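Local coordinates for Two-component system sensor histidine kinase (Bacteroides thetaiotaomicron, PDB 3OTT), which probably senses saccharides outside the cell, through this extracellular propeller and sandwich portion, and signals inward as a histidine kinase and transcription regulator, at residues Thr114-Ala119 with Cys168-Ser173; Gln158-Thr163 with Phe214-Ser219; Phe330-Gly335 with Tyr397-Arg402; Tyr337-Ala342 with Asp617-Ser622. All coordinates share one frame; numbering follows the deposited sequence.

Contact 1: Thr114-Ala119 with Cys168-Ser173; sequences TLWLGA and CRYIPS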
loop_
_atom_site.group_PDB
_atom_site.type_symbol
_atom_site.label_atom_id
_atom_site.label_comp_id
_atom_site.label_asym_id
_atom_site.label_seq_id
_atom_site.Cartn_x
_atom_site.Cartn_y
_atom_site.Cartn_z
ATOM N N THR B 114 -8.023 6.192 19.470
ATOM C CA THR B 114 -8.028 7.070 20.591
ATOM C C THR B 114 -7.918 8.521 20.100
ATOM O O THR B 114 -7.000 8.833 19.338
ATOM C CB THR B 114 -6.849 6.761 21.496
ATOM O OG1 THR B 114 -7.020 5.449 22.030
ATOM C CG2 THR B 114 -6.860 7.686 22.637
ATOM N N LEU B 115 -8.812 9.393 20.583
ATOM C CA LEU B 115 -8.768 10.824 20.273
ATOM C C LEU B 115 -8.185 11.615 21.461
ATOM O O LEU B 115 -8.732 11.577 22.568
ATOM C CB LEU B 115 -10.179 11.331 19.970
ATOM C CG LEU B 115 -10.376 12.788 19.510
ATOM C CD1 LEU B 115 -9.688 13.090 18.164
ATOM C CD2 LEU B 115 -11.804 13.201 19.449
ATOM N N TRP B 116 -7.071 12.315 21.203
ATOM C CA TRP B 116 -6.430 13.212 22.127
ATOM C C TRP B 116 -7.129 14.596 22.053
ATOM O O TRP B 116 -7.352 15.123 20.961
ATOM C CB TRP B 116 -4.935 13.376 21.767
ATOM C CG TRP B 116 -4.052 12.189 22.119
ATOM C CD1 TRP B 116 -3.881 11.042 21.377
ATOM C CD2 TRP B 116 -3.254 12.014 23.311
ATOM N NE1 TRP B 116 -3.025 10.181 22.022
ATOM C CE2 TRP B 116 -2.599 10.755 23.194
ATOM C CE3 TRP B 116 -2.983 12.811 24.423
ATOM C CZ2 TRP B 116 -1.712 10.257 24.181
ATOM C CZ3 TRP B 116 -2.101 12.307 25.437
ATOM C CH2 TRP B 116 -1.478 11.037 25.284
ATOM N N LEU B 117 -7.398 15.191 23.215
ATOM C CA LEU B 117 -8.099 16.461 23.352
ATOM C C LEU B 117 -7.220 17.342 24.183
ATOM O O LEU B 117 -6.826 16.969 25.305
ATOM C CB LEU B 117 -9.445 16.288 24.135
ATOM C CG LEU B 117 -10.418 15.206 23.632
ATOM C CD1 LEU B 117 -11.680 14.979 24.528
ATOM C CD2 LEU B 117 -10.823 15.536 22.140
ATOM N N GLY B 118 -6.919 18.519 23.648
ATOM C CA GLY B 118 -6.264 19.564 24.412
ATOM C C GLY B 118 -7.214 20.733 24.697
ATOM O O GLY B 118 -7.862 21.263 23.778
ATOM N N ALA B 119 -7.235 21.177 25.944
ATOM C CA ALA B 119 -8.165 22.199 26.391
ATOM C C ALA B 119 -7.468 23.298 27.198
ATOM O O ALA B 119 -6.286 23.193 27.533
ATOM C CB ALA B 119 -9.312 21.548 27.227
ATOM N N CYS B 168 6.444 19.202 25.051
ATOM C CA CYS B 168 6.788 17.978 25.638
ATOM C C CYS B 168 6.284 16.853 24.756
ATOM O O CYS B 168 5.573 17.077 23.775
ATOM C CB CYS B 168 6.201 17.923 27.019
ATOM S SG CYS B 168 4.443 17.776 27.085
ATOM N N ARG B 169 6.657 15.640 25.126
ATOM C CA ARG B 169 6.409 14.471 24.334
ATOM C C ARG B 169 5.936 13.325 25.203
ATOM O O ARG B 169 6.586 12.981 26.185
ATOM C CB ARG B 169 7.682 14.050 23.606
ATOM C CG ARG B 169 7.479 12.763 22.838
ATOM C CD ARG B 169 8.667 12.398 21.969
ATOM N NE ARG B 169 9.935 12.341 22.688
ATOM C CZ ARG B 169 11.120 12.466 22.098
ATOM N NH1 ARG B 169 11.208 12.660 20.780
ATOM N NH2 ARG B 169 12.212 12.424 22.832
ATOM N N TYR B 170 4.844 12.673 24.823
ATOM C CA TYR B 170 4.345 11.566 25.652
ATOM C C TYR B 170 5.272 10.348 25.739
ATOM O O TYR B 170 5.842 9.906 24.730
ATOM C CB TYR B 170 3.034 11.100 25.094
ATOM C CG TYR B 170 2.291 10.120 25.928
ATOM C CD1 TYR B 170 2.114 10.313 27.294
ATOM C CD2 TYR B 170 1.728 9.011 25.331
ATOM C CE1 TYR B 170 1.372 9.382 28.041
ATOM C CE2 TYR B 170 0.969 8.114 26.043
ATOM C CZ TYR B 170 0.794 8.282 27.387
ATOM O OH TYR B 170 0.039 7.342 28.076
ATOM N N ILE B 171 5.355 9.792 26.940
ATOM C CA ILE B 171 6.109 8.563 27.193
ATOM C C ILE B 171 5.127 7.420 27.525
ATOM O O ILE B 171 4.694 7.297 28.658
ATOM C CB ILE B 171 7.135 8.748 28.343
ATOM C CG1 ILE B 171 7.889 10.086 28.177
ATOM C CG2 ILE B 171 8.070 7.514 28.413
ATOM C CD1 ILE B 171 8.784 10.563 29.466
ATOM N N PRO B 172 4.747 6.606 26.539
ATOM C CA PRO B 172 3.753 5.601 26.926
ATOM C C PRO B 172 4.303 4.476 27.822
ATOM O O PRO B 172 3.519 3.699 28.317
ATOM C CB PRO B 172 3.208 5.069 25.592
ATOM C CG PRO B 172 4.370 5.276 24.594
ATOM C CD PRO B 172 5.138 6.517 25.123
ATOM N N SER B 173 5.607 4.420 28.066
ATOM C CA SER B 173 6.194 3.467 29.063
ATOM C C SER B 173 5.548 3.616 30.414
ATOM O O SER B 173 5.067 2.658 31.005
ATOM C CB SER B 173 7.672 3.765 29.304
ATOM O OG SER B 173 8.424 3.276 28.246
#

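Contact 2: Gln158-Thr163 with Phe214-Ser219; sequences QIYVGT and FQYFPS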
loop_
_atom_site.group_PDB
_atom_site.type_symbol
_atom_site.label_atom_id
_atom_site.label_comp_id
_atom_site.label_asym_id
_atom_site.label_seq_id
_atom_site.Cartn_x
_atom_site.Cartn_y
_atom_site.Cartn_z
ATOM N N GLN B 158 4.453 8.867 17.784
ATOM C CA GLN B 158 4.790 9.676 18.957
ATOM C C GLN B 158 3.743 10.773 19.126
ATOM O O GLN B 158 3.155 11.220 18.120
ATOM C CB GLN B 158 6.151 10.355 18.730
ATOM C CG GLN B 158 7.326 9.375 18.673
ATOM C CD GLN B 158 7.722 8.924 20.046
ATOM O OE1 GLN B 158 7.035 8.116 20.650
ATOM N NE2 GLN B 158 8.804 9.490 20.579
ATOM N N ILE B 159 3.553 11.248 20.370
ATOM C CA ILE B 159 2.616 12.323 20.631
ATOM C C ILE B 159 3.325 13.535 21.167
ATOM O O ILE B 159 3.932 13.467 22.246
ATOM C CB ILE B 159 1.504 11.901 21.611
ATOM C CG1 ILE B 159 0.766 10.629 21.147
ATOM C CG2 ILE B 159 0.592 13.031 21.909
ATOM C CD1 ILE B 159 -0.109 10.789 19.898
ATOM N N TYR B 160 3.181 14.659 20.437
ATOM C CA TYR B 160 3.799 15.924 20.779
ATOM C C TYR B 160 2.745 16.869 21.282
ATOM O O TYR B 160 1.714 17.014 20.657
ATOM C CB TYR B 160 4.575 16.518 19.580
ATOM C CG TYR B 160 5.874 15.774 19.288
ATOM C CD1 TYR B 160 5.883 14.698 18.450
ATOM C CD2 TYR B 160 7.077 16.156 19.884
ATOM C CE1 TYR B 160 7.040 14.027 18.143
ATOM C CE2 TYR B 160 8.265 15.469 19.633
ATOM C CZ TYR B 160 8.222 14.377 18.771
ATOM O OH TYR B 160 9.349 13.663 18.487
ATOM N N VAL B 161 2.992 17.534 22.401
ATOM C CA VAL B 161 1.977 18.393 23.038
ATOM C C VAL B 161 2.574 19.791 23.284
ATOM O O VAL B 161 3.509 19.944 24.083
ATOM C CB VAL B 161 1.512 17.776 24.391
ATOM C CG1 VAL B 161 0.489 18.706 25.144
ATOM C CG2 VAL B 161 0.992 16.411 24.160
ATOM N N GLY B 162 2.009 20.807 22.619
ATOM C CA GLY B 162 2.414 22.195 22.783
ATOM C C GLY B 162 1.484 22.889 23.766
ATOM O O GLY B 162 0.258 22.852 23.625
ATOM N N THR B 163 2.059 23.570 24.746
ATOM C CA THR B 163 1.310 24.139 25.842
ATOM C C THR B 163 1.606 25.628 26.024
ATOM O O THR B 163 2.401 26.213 25.299
ATOM C CB THR B 163 1.603 23.427 27.208
ATOM O OG1 THR B 163 2.849 23.862 27.770
ATOM C CG2 THR B 163 1.488 21.863 27.149
ATOM N N PHE B 214 10.754 26.909 15.203
ATOM C CA PHE B 214 11.778 25.888 15.460
ATOM C C PHE B 214 11.588 24.702 14.577
ATOM O O PHE B 214 10.449 24.360 14.222
ATOM C CB PHE B 214 11.721 25.416 16.881
ATOM C CG PHE B 214 12.034 26.491 17.891
ATOM C CD1 PHE B 214 11.025 27.229 18.471
ATOM C CD2 PHE B 214 13.378 26.731 18.297
ATOM C CE1 PHE B 214 11.347 28.252 19.479
ATOM C CE2 PHE B 214 13.702 27.719 19.259
ATOM C CZ PHE B 214 12.657 28.499 19.848
ATOM N N GLN B 215 12.688 24.029 14.260
ATOM C CA GLN B 215 12.608 22.661 13.809
ATOM C C GLN B 215 13.249 21.775 14.848
ATOM O O GLN B 215 14.389 22.002 15.226
ATOM C CB GLN B 215 13.418 22.502 12.561
ATOM C CG GLN B 215 12.742 22.985 11.355
ATOM C CD GLN B 215 13.661 22.952 10.157
ATOM O OE1 GLN B 215 14.505 23.852 9.970
ATOM N NE2 GLN B 215 13.495 21.923 9.320
ATOM N N TYR B 216 12.559 20.714 15.261
ATOM C CA TYR B 216 13.141 19.701 16.168
ATOM C C TYR B 216 13.342 18.423 15.373
ATOM O O TYR B 216 12.484 18.046 14.592
ATOM C CB TYR B 216 12.205 19.499 17.332
ATOM C CG TYR B 216 12.451 18.253 18.159
ATOM C CD1 TYR B 216 13.551 18.188 19.019
ATOM C CD2 TYR B 216 11.611 17.158 18.093
ATOM C CE1 TYR B 216 13.819 17.110 19.796
ATOM C CE2 TYR B 216 11.917 16.002 18.872
ATOM C CZ TYR B 216 13.045 16.024 19.749
ATOM O OH TYR B 216 13.411 14.992 20.600
ATOM N N PHE B 217 14.460 17.735 15.586
ATOM C CA PHE B 217 14.785 16.536 14.781
ATOM C C PHE B 217 14.897 15.389 15.734
ATOM O O PHE B 217 15.956 15.237 16.419
ATOM C CB PHE B 217 16.132 16.703 14.042
ATOM C CG PHE B 217 16.153 17.866 13.113
ATOM C CD1 PHE B 217 15.775 17.690 11.792
ATOM C CD2 PHE B 217 16.537 19.155 13.555
ATOM C CE1 PHE B 217 15.792 18.772 10.869
ATOM C CE2 PHE B 217 16.540 20.233 12.665
ATOM C CZ PHE B 217 16.159 20.046 11.305
ATOM N N PRO B 218 13.848 14.567 15.800
ATOM C CA PRO B 218 13.801 13.479 16.792
ATOM C C PRO B 218 14.914 12.451 16.604
ATOM O O PRO B 218 15.340 11.835 17.576
ATOM C CB PRO B 218 12.398 12.845 16.625
ATOM C CG PRO B 218 11.646 13.714 15.586
ATOM C CD PRO B 218 12.612 14.700 14.987
ATOM N N SER B 219 15.407 12.261 15.397
ATOM C CA SER B 219 16.509 11.312 15.219
ATOM C C SER B 219 17.824 11.648 15.962
ATOM O O SER B 219 18.609 10.755 16.214
ATOM C CB SER B 219 16.797 11.108 13.758
ATOM O OG SER B 219 17.288 12.321 13.256
#

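Contact 3: Phe330-Gly335 with Tyr397-Arg402; sequences FRDSKG and YDYATR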
loop_
_atom_site.group_PDB
_atom_site.type_symbol
_atom_site.label_atom_id
_atom_site.label_comp_id
_atom_site.label_asym_id
_atom_site.label_seq_id
_atom_site.Cartn_x
_atom_site.Cartn_y
_atom_site.Cartn_z
ATOM N N PHE B 330 -1.375 1.674 -23.974
ATOM C CA PHE B 330 -2.277 1.319 -25.031
ATOM C C PHE B 330 -3.689 1.290 -24.490
ATOM O O PHE B 330 -3.931 0.917 -23.358
ATOM C CB PHE B 330 -1.892 -0.036 -25.623
ATOM C CG PHE B 330 -2.594 -0.344 -26.929
ATOM C CD1 PHE B 330 -2.131 0.204 -28.133
ATOM C CD2 PHE B 330 -3.736 -1.194 -26.951
ATOM C CE1 PHE B 330 -2.806 -0.089 -29.365
ATOM C CE2 PHE B 330 -4.419 -1.480 -28.146
ATOM C CZ PHE B 330 -3.971 -0.918 -29.351
ATOM N N ARG B 331 -4.629 1.731 -25.283
ATOM C CA ARG B 331 -6.045 1.584 -24.944
ATOM C C ARG B 331 -6.699 0.799 -26.107
ATOM O O ARG B 331 -6.573 1.183 -27.267
ATOM C CB ARG B 331 -6.701 2.968 -24.799
ATOM C CG ARG B 331 -8.036 2.930 -24.087
ATOM C CD ARG B 331 -8.856 4.125 -24.340
ATOM N NE ARG B 331 -10.007 4.128 -23.459
ATOM C CZ ARG B 331 -11.024 4.983 -23.601
ATOM N NH1 ARG B 331 -10.979 5.853 -24.597
ATOM N NH2 ARG B 331 -12.068 4.972 -22.771
ATOM N N ASP B 332 -7.390 -0.305 -25.805
ATOM C CA ASP B 332 -7.913 -1.127 -26.866
ATOM C C ASP B 332 -9.257 -0.663 -27.435
ATOM O O ASP B 332 -9.904 0.236 -26.894
ATOM C CB ASP B 332 -7.908 -2.619 -26.496
ATOM C CG ASP B 332 -8.890 -2.956 -25.449
ATOM O OD1 ASP B 332 -9.828 -2.163 -25.196
ATOM O OD2 ASP B 332 -8.712 -4.043 -24.856
ATOM N N SER B 333 -9.650 -1.299 -28.530
ATOM C CA SER B 333 -10.925 -1.045 -29.179
ATOM C C SER B 333 -12.123 -1.228 -28.212
ATOM O O SER B 333 -13.036 -0.469 -28.318
ATOM C CB SER B 333 -11.056 -1.840 -30.493
ATOM O OG SER B 333 -11.144 -3.239 -30.223
ATOM N N LYS B 334 -12.090 -2.152 -27.236
ATOM C CA LYS B 334 -13.125 -2.194 -26.177
ATOM C C LYS B 334 -13.008 -1.110 -25.020
ATOM O O LYS B 334 -13.871 -1.048 -24.142
ATOM C CB LYS B 334 -13.230 -3.563 -25.514
ATOM C CG LYS B 334 -13.386 -4.797 -26.395
ATOM C CD LYS B 334 -12.669 -6.011 -25.722
ATOM C CE LYS B 334 -13.112 -7.365 -26.289
ATOM N NZ LYS B 334 -12.671 -7.543 -27.705
ATOM N N GLY B 335 -11.961 -0.283 -25.019
ATOM C CA GLY B 335 -11.837 0.789 -24.053
ATOM C C GLY B 335 -10.994 0.471 -22.833
ATOM O O GLY B 335 -10.781 1.349 -21.983
ATOM N N TYR B 397 -4.175 -12.143 -25.682
ATOM C CA TYR B 397 -5.172 -12.114 -24.609
ATOM C C TYR B 397 -6.438 -12.841 -24.985
ATOM O O TYR B 397 -6.926 -12.672 -26.087
ATOM C CB TYR B 397 -5.579 -10.704 -24.261
ATOM C CG TYR B 397 -6.257 -10.532 -22.909
ATOM C CD1 TYR B 397 -5.627 -10.967 -21.701
ATOM C CD2 TYR B 397 -7.495 -9.871 -22.812
ATOM C CE1 TYR B 397 -6.216 -10.748 -20.484
ATOM C CE2 TYR B 397 -8.089 -9.652 -21.601
ATOM C CZ TYR B 397 -7.464 -10.095 -20.431
ATOM O OH TYR B 397 -8.079 -9.871 -19.204
ATOM N N ASP B 398 -6.965 -13.614 -24.046
ATOM C CA ASP B 398 -8.322 -14.116 -24.116
ATOM C C ASP B 398 -9.246 -13.296 -23.181
ATOM O O ASP B 398 -9.326 -13.550 -21.990
ATOM C CB ASP B 398 -8.326 -15.579 -23.713
ATOM C CG ASP B 398 -9.637 -16.271 -24.042
ATOM O OD1 ASP B 398 -10.735 -15.677 -23.802
ATOM O OD2 ASP B 398 -9.542 -17.430 -24.516
ATOM N N TYR B 399 -9.929 -12.293 -23.721
ATOM C CA TYR B 399 -10.964 -11.551 -22.998
ATOM C C TYR B 399 -11.988 -12.367 -22.203
ATOM O O TYR B 399 -12.481 -11.906 -21.194
ATOM C CB TYR B 399 -11.712 -10.666 -23.994
ATOM C CG TYR B 399 -10.860 -9.517 -24.455
ATOM C CD1 TYR B 399 -10.713 -8.361 -23.654
ATOM C CD2 TYR B 399 -10.165 -9.587 -25.672
ATOM C CE1 TYR B 399 -9.898 -7.288 -24.061
ATOM C CE2 TYR B 399 -9.337 -8.502 -26.100
ATOM C CZ TYR B 399 -9.230 -7.374 -25.274
ATOM O OH TYR B 399 -8.449 -6.339 -25.668
ATOM N N ALA B 400 -12.361 -13.546 -22.670
ATOM C CA ALA B 400 -13.412 -14.297 -21.960
ATOM C C ALA B 400 -12.875 -14.935 -20.705
ATOM O O ALA B 400 -13.556 -14.947 -19.699
ATOM C CB ALA B 400 -14.068 -15.326 -22.845
ATOM N N THR B 401 -11.637 -15.422 -20.730
ATOM C CA THR B 401 -11.046 -16.054 -19.528
ATOM C C THR B 401 -10.161 -15.073 -18.727
ATOM O O THR B 401 -9.751 -15.357 -17.575
ATOM C CB THR B 401 -10.183 -17.278 -19.893
ATOM O OG1 THR B 401 -9.006 -16.855 -20.600
ATOM C CG2 THR B 401 -10.986 -18.318 -20.735
ATOM N N ARG B 402 -9.820 -13.962 -19.354
ATOM C CA ARG B 402 -9.035 -12.934 -18.688
ATOM C C ARG B 402 -7.614 -13.436 -18.453
ATOM O O ARG B 402 -6.993 -13.098 -17.485
ATOM C CB ARG B 402 -9.752 -12.438 -17.420
ATOM C CG ARG B 402 -11.020 -11.560 -17.736
ATOM C CD ARG B 402 -11.880 -11.128 -16.506
ATOM N NE ARG B 402 -12.265 -12.277 -15.668
ATOM C CZ ARG B 402 -11.999 -12.419 -14.361
ATOM N NH1 ARG B 402 -11.384 -11.459 -13.672
ATOM N NH2 ARG B 402 -12.383 -13.522 -13.719
#

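Contact 4: Tyr337-Ala342 with Asp617-Ser622; sequences YWFGGA and DGFGIS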
loop_
_atom_site.group_PDB
_atom_site.type_symbol
_atom_site.label_atom_id
_atom_site.label_comp_id
_atom_site.label_asym_id
_atom_site.label_seq_id
_atom_site.Cartn_x
_atom_site.Cartn_y
_atom_site.Cartn_z
ATOM N N TYR B 337 -7.692 0.157 -20.749
ATOM C CA TYR B 337 -6.348 0.685 -20.809
ATOM C C TYR B 337 -5.401 -0.426 -20.460
ATOM O O TYR B 337 -5.737 -1.260 -19.642
ATOM C CB TYR B 337 -6.184 1.830 -19.808
ATOM C CG TYR B 337 -7.047 3.010 -20.129
ATOM C CD1 TYR B 337 -8.377 3.088 -19.702
ATOM C CD2 TYR B 337 -6.519 4.080 -20.853
ATOM C CE1 TYR B 337 -9.156 4.235 -20.006
ATOM C CE2 TYR B 337 -7.259 5.174 -21.152
ATOM C CZ TYR B 337 -8.566 5.263 -20.740
ATOM O OH TYR B 337 -9.243 6.411 -21.086
ATOM N N TRP B 338 -4.225 -0.433 -21.099
ATOM C CA TRP B 338 -3.212 -1.430 -20.868
ATOM C C TRP B 338 -1.875 -0.707 -20.748
ATOM O O TRP B 338 -1.311 -0.255 -21.762
ATOM C CB TRP B 338 -3.121 -2.385 -22.041
ATOM C CG TRP B 338 -4.296 -3.286 -22.253
ATOM C CD1 TRP B 338 -5.353 -3.097 -23.111
ATOM C CD2 TRP B 338 -4.493 -4.563 -21.653
ATOM N NE1 TRP B 338 -6.218 -4.166 -23.045
ATOM C CE2 TRP B 338 -5.714 -5.077 -22.151
ATOM C CE3 TRP B 338 -3.781 -5.302 -20.700
ATOM C CZ2 TRP B 338 -6.187 -6.338 -21.790
ATOM C CZ3 TRP B 338 -4.257 -6.500 -20.325
ATOM C CH2 TRP B 338 -5.443 -7.032 -20.886
ATOM N N PHE B 339 -1.402 -0.615 -19.502
ATOM C CA PHE B 339 -0.216 0.126 -19.150
ATOM C C PHE B 339 0.759 -0.900 -18.552
ATOM O O PHE B 339 0.499 -1.499 -17.482
ATOM C CB PHE B 339 -0.576 1.143 -18.097
ATOM C CG PHE B 339 -1.221 2.395 -18.639
ATOM C CD1 PHE B 339 -1.867 2.400 -19.875
ATOM C CD2 PHE B 339 -1.195 3.573 -17.881
ATOM C CE1 PHE B 339 -2.441 3.551 -20.362
ATOM C CE2 PHE B 339 -1.777 4.730 -18.355
ATOM C CZ PHE B 339 -2.412 4.710 -19.632
ATOM N N GLY B 340 1.870 -1.113 -19.259
ATOM C CA GLY B 340 2.859 -2.152 -18.868
ATOM C C GLY B 340 4.281 -1.608 -18.955
ATOM O O GLY B 340 4.555 -0.556 -19.586
ATOM N N GLY B 341 5.197 -2.335 -18.352
ATOM C CA GLY B 341 6.602 -1.968 -18.413
ATOM C C GLY B 341 7.477 -2.996 -17.739
ATOM O O GLY B 341 7.316 -4.157 -17.974
ATOM N N ALA B 342 8.338 -2.565 -16.838
ATOM C CA ALA B 342 9.343 -3.448 -16.218
ATOM C C ALA B 342 8.674 -4.469 -15.352
ATOM O O ALA B 342 9.141 -5.580 -15.262
ATOM C CB ALA B 342 10.303 -2.628 -15.353
ATOM N N ASP B 617 6.471 4.584 -11.598
ATOM C CA ASP B 617 5.368 4.397 -10.607
ATOM C C ASP B 617 4.135 5.293 -10.858
ATOM O O ASP B 617 3.438 5.712 -9.910
ATOM C CB ASP B 617 5.917 4.557 -9.169
ATOM C CG ASP B 617 7.145 3.623 -8.895
ATOM O OD1 ASP B 617 7.275 2.538 -9.516
ATOM O OD2 ASP B 617 8.006 3.989 -8.082
ATOM N N GLY B 618 3.830 5.581 -12.133
ATOM C CA GLY B 618 2.687 6.444 -12.407
ATOM C C GLY B 618 2.757 7.007 -13.805
ATOM O O GLY B 618 3.648 6.646 -14.582
ATOM N N PHE B 619 1.798 7.864 -14.139
ATOM C CA PHE B 619 1.749 8.459 -15.438
ATOM C C PHE B 619 1.137 9.852 -15.355
ATOM O O PHE B 619 0.290 10.122 -14.514
ATOM C CB PHE B 619 0.943 7.590 -16.418
ATOM C CG PHE B 619 -0.468 7.355 -15.987
ATOM C CD1 PHE B 619 -0.785 6.269 -15.210
ATOM C CD2 PHE B 619 -1.483 8.257 -16.340
ATOM C CE1 PHE B 619 -2.089 6.065 -14.768
ATOM C CE2 PHE B 619 -2.793 8.045 -15.953
ATOM C CZ PHE B 619 -3.102 6.953 -15.160
ATOM N N GLY B 620 1.564 10.734 -16.241
ATOM C CA GLY B 620 0.910 12.046 -16.345
ATOM C C GLY B 620 -0.213 12.007 -17.368
ATOM O O GLY B 620 -0.260 11.152 -18.255
ATOM N N ILE B 621 -1.126 12.943 -17.241
ATOM C CA ILE B 621 -2.169 13.124 -18.232
ATOM C C ILE B 621 -2.132 14.580 -18.561
ATOM O O ILE B 621 -1.996 15.415 -17.664
ATOM C CB ILE B 621 -3.557 12.829 -17.691
ATOM C CG1 ILE B 621 -3.625 11.439 -17.061
ATOM C CG2 ILE B 621 -4.588 12.938 -18.796
ATOM C CD1 ILE B 621 -5.002 11.173 -16.371
ATOM N N SER B 622 -2.274 14.884 -19.836
ATOM C CA SER B 622 -2.201 16.240 -20.308
ATOM C C SER B 622 -3.141 16.356 -21.505
ATOM O O SER B 622 -3.285 15.402 -22.270
ATOM C CB SER B 622 -0.760 16.550 -20.702
ATOM O OG SER B 622 -0.616 17.847 -21.247
#

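Contact 1: Thr114-Ala119 with Cys168-Ser173
One face of the Tyr170 ring receives the outer edge of the Trp116 indole, and the other face is covered by the start of its own turn, where Pro172 N sits toward the rim. CH2 of Trp116 stands 3.7 Å above the centre of the phenol plane, and Trp116 CZ2 is 3.8 Å from Tyr170 CD2, so the CZ2-CH2 bond does the touching. This is a T-shaped stack with the indole as the edge: the six-membered ring of Trp116 and the Tyr170 ring have centroids 5.1 Å apart and planes at 71°. The strands are not sheet neighbours: the CA atoms of Trp116 and Tyr170 are 11.5 Å apart, and the side chains bridge that distance. Tyr170 spans its share because CG lies opposite the backbone N (chi1 -171°), which carries the ring out from strand 166-171. A hydrogen bond from Trp116 NE1 to Gln111 OE1 helps fix the indole, while Phe136 meets its ring at a shallow angle. Ile159 packs against both Trp116 and Tyr170. The pair therefore joins the second strand of one four-stranded blade to the third strand of the next, as in the aromatic and aliphatic layer between adjacent blades of a beta-propeller.

Contact 2: Gln158-Thr163 with Phe214-Ser219
Tyr160 brings its hydroxyl end to the edge of the Tyr216 ring, with OH close to that ring's plane and 3.5 Å from Tyr216 CE2. The ring carbons follow, Tyr160 CE2 lying 3.8 Å from Tyr216 CE2, and the two side chains cross at about a right angle. No hydrogen bond links the segments. The same oxygen also rests on the pyrrolidine of Pro218, with Tyr160 OH 3.7 Å from Pro218 CB. Pro218 N also lies over one face of the Tyr216 ring, 3.9 Å above its plane and toward the rim. With CG opposite its backbone N (chi1 164°), Tyr216 presents its CD2-CE2 side to the neighbouring blade.

In the next shell, Arg169 on strand 166-171 is hydrogen-bonded through NH1 to Tyr160 OH, packs against Tyr216, and forms a salt bridge with Glu178. Ile152 packs against Tyr160, and Ile207 and Ile223 against Tyr216. On the same segment as Tyr216, Phe217 packs on Thr220 of the second subunit and Ser219 on Arg202 of that subunit, so this blade also reaches the dimer partner.

Across the segments the contact is thus van der Waals in character, although it includes a phenol oxygen. The polar need of Tyr160 OH is met by Arg169, whose positive charge would probably polarise the O-H and favour partial negative charge on the oxygen.

Contact 3: Phe330-Gly335 with Tyr397-Arg402
Lys334 lays the end of its chain over one face of the Tyr399 ring, with CE 3.6 Å from the centroid and only 9° off the ring normal, a CH-pi contact. NZ continues over the same face, 4.0 Å from the centroid of Tyr399, which adds a cation-pi interaction. Lys334 CD lies over this face too, nearer the hydroxyl end, 3.5 Å from Tyr399 CE1. The opposite face is filled from within its own segment: CD2 of Tyr397 lies above the ring centre, so the phenol is sandwiched.

At the far end Tyr399 OH donates to Asp332 OD2, which lies near the ring plane at the phenol's edge, with carboxylate and ring planes 55° apart. The modelled separation of 2.4 Å is very short and its exact value is doubtful. Asp332 swings its carboxylate into place with CG between the backbone N and carbonyl carbon (chi1 70°). OD2 takes a second bond from Trp338 NE1, and OD1 accepts from Phe336 N, which holds the group at the head of a type I turn, Asp332 to Gly335. The Tyr399 turn is set by an Asx turn, Asp398 OD1 accepting from Ala400 N at 2.9 Å.

Tyr399 thus meets a cation over its face and an anion at its hydroxyl. The lysine charge probably gains from the pi electrons, while the phenol and indole donors would help to stabilise the buried carboxylate.

Contact 4: Tyr337-Ala342 with Asp617-Ser622
Phe339 and Phe619 are the closest pair of residues between two strands, their CA atoms 9.3 Å apart, with no backbone hydrogen bond between the segments. Strand 337-341 is the second of its blade and strand 618-623 the neighbour of 310-313 in another. Each phenylalanine directs its side chain at the other strand, and the chains cross at about a right angle. The Phe339 ring enters edge-on: its CE2 lies over the centre of the Phe619 ring, 3.6 Å above the plane, and Phe339 CD2 is 3.8 Å from Phe619 CD1. Centroids 5.1 Å apart and planes at 86° make this a nearly perpendicular T-shaped stack. Phe619 can offer its face because CG stands between the backbone N and the carbonyl carbon (chi1 59°), raising the ring off the strand. Further apolar groups enclose the pair: Phe348, in a second edge-to-face contact with Phe339, Phe326 and Leu329 beside it, and Ile312 against Phe619. Although 274 residues separate the segments, they meet in the buried seam between the first and last blades of the second propeller. The last blade takes its outer strand, 310-313, from the chain just before the first, the Velcro closure by which beta-propellers shut their ring.

In the fold
Contacts 1 and 2 lie in the first propeller, contacts 3 and 4 in the second. Contacts 1 and 2, with centres 12 Å apart, share the blade of strands 159-163 and 166-171: Tyr170 N is 2.8 Å from Ile159 O, a probable hydrogen bond. Contacts 3 and 4, centres 17 Å apart, share the blade of strands 326-331 and 337-341, where Phe330 O is 2.6 Å from Trp338 N, a probable hydrogen bond. The two groups are well separated, with contacts 1 and 3 about 53 Å apart between centres. The hexatantalum dodecabromide cluster, a heavy-atom compound whose pocket includes Gln316 and Glu354, lies about 10 Å from the Phe619 side chain of contact 4.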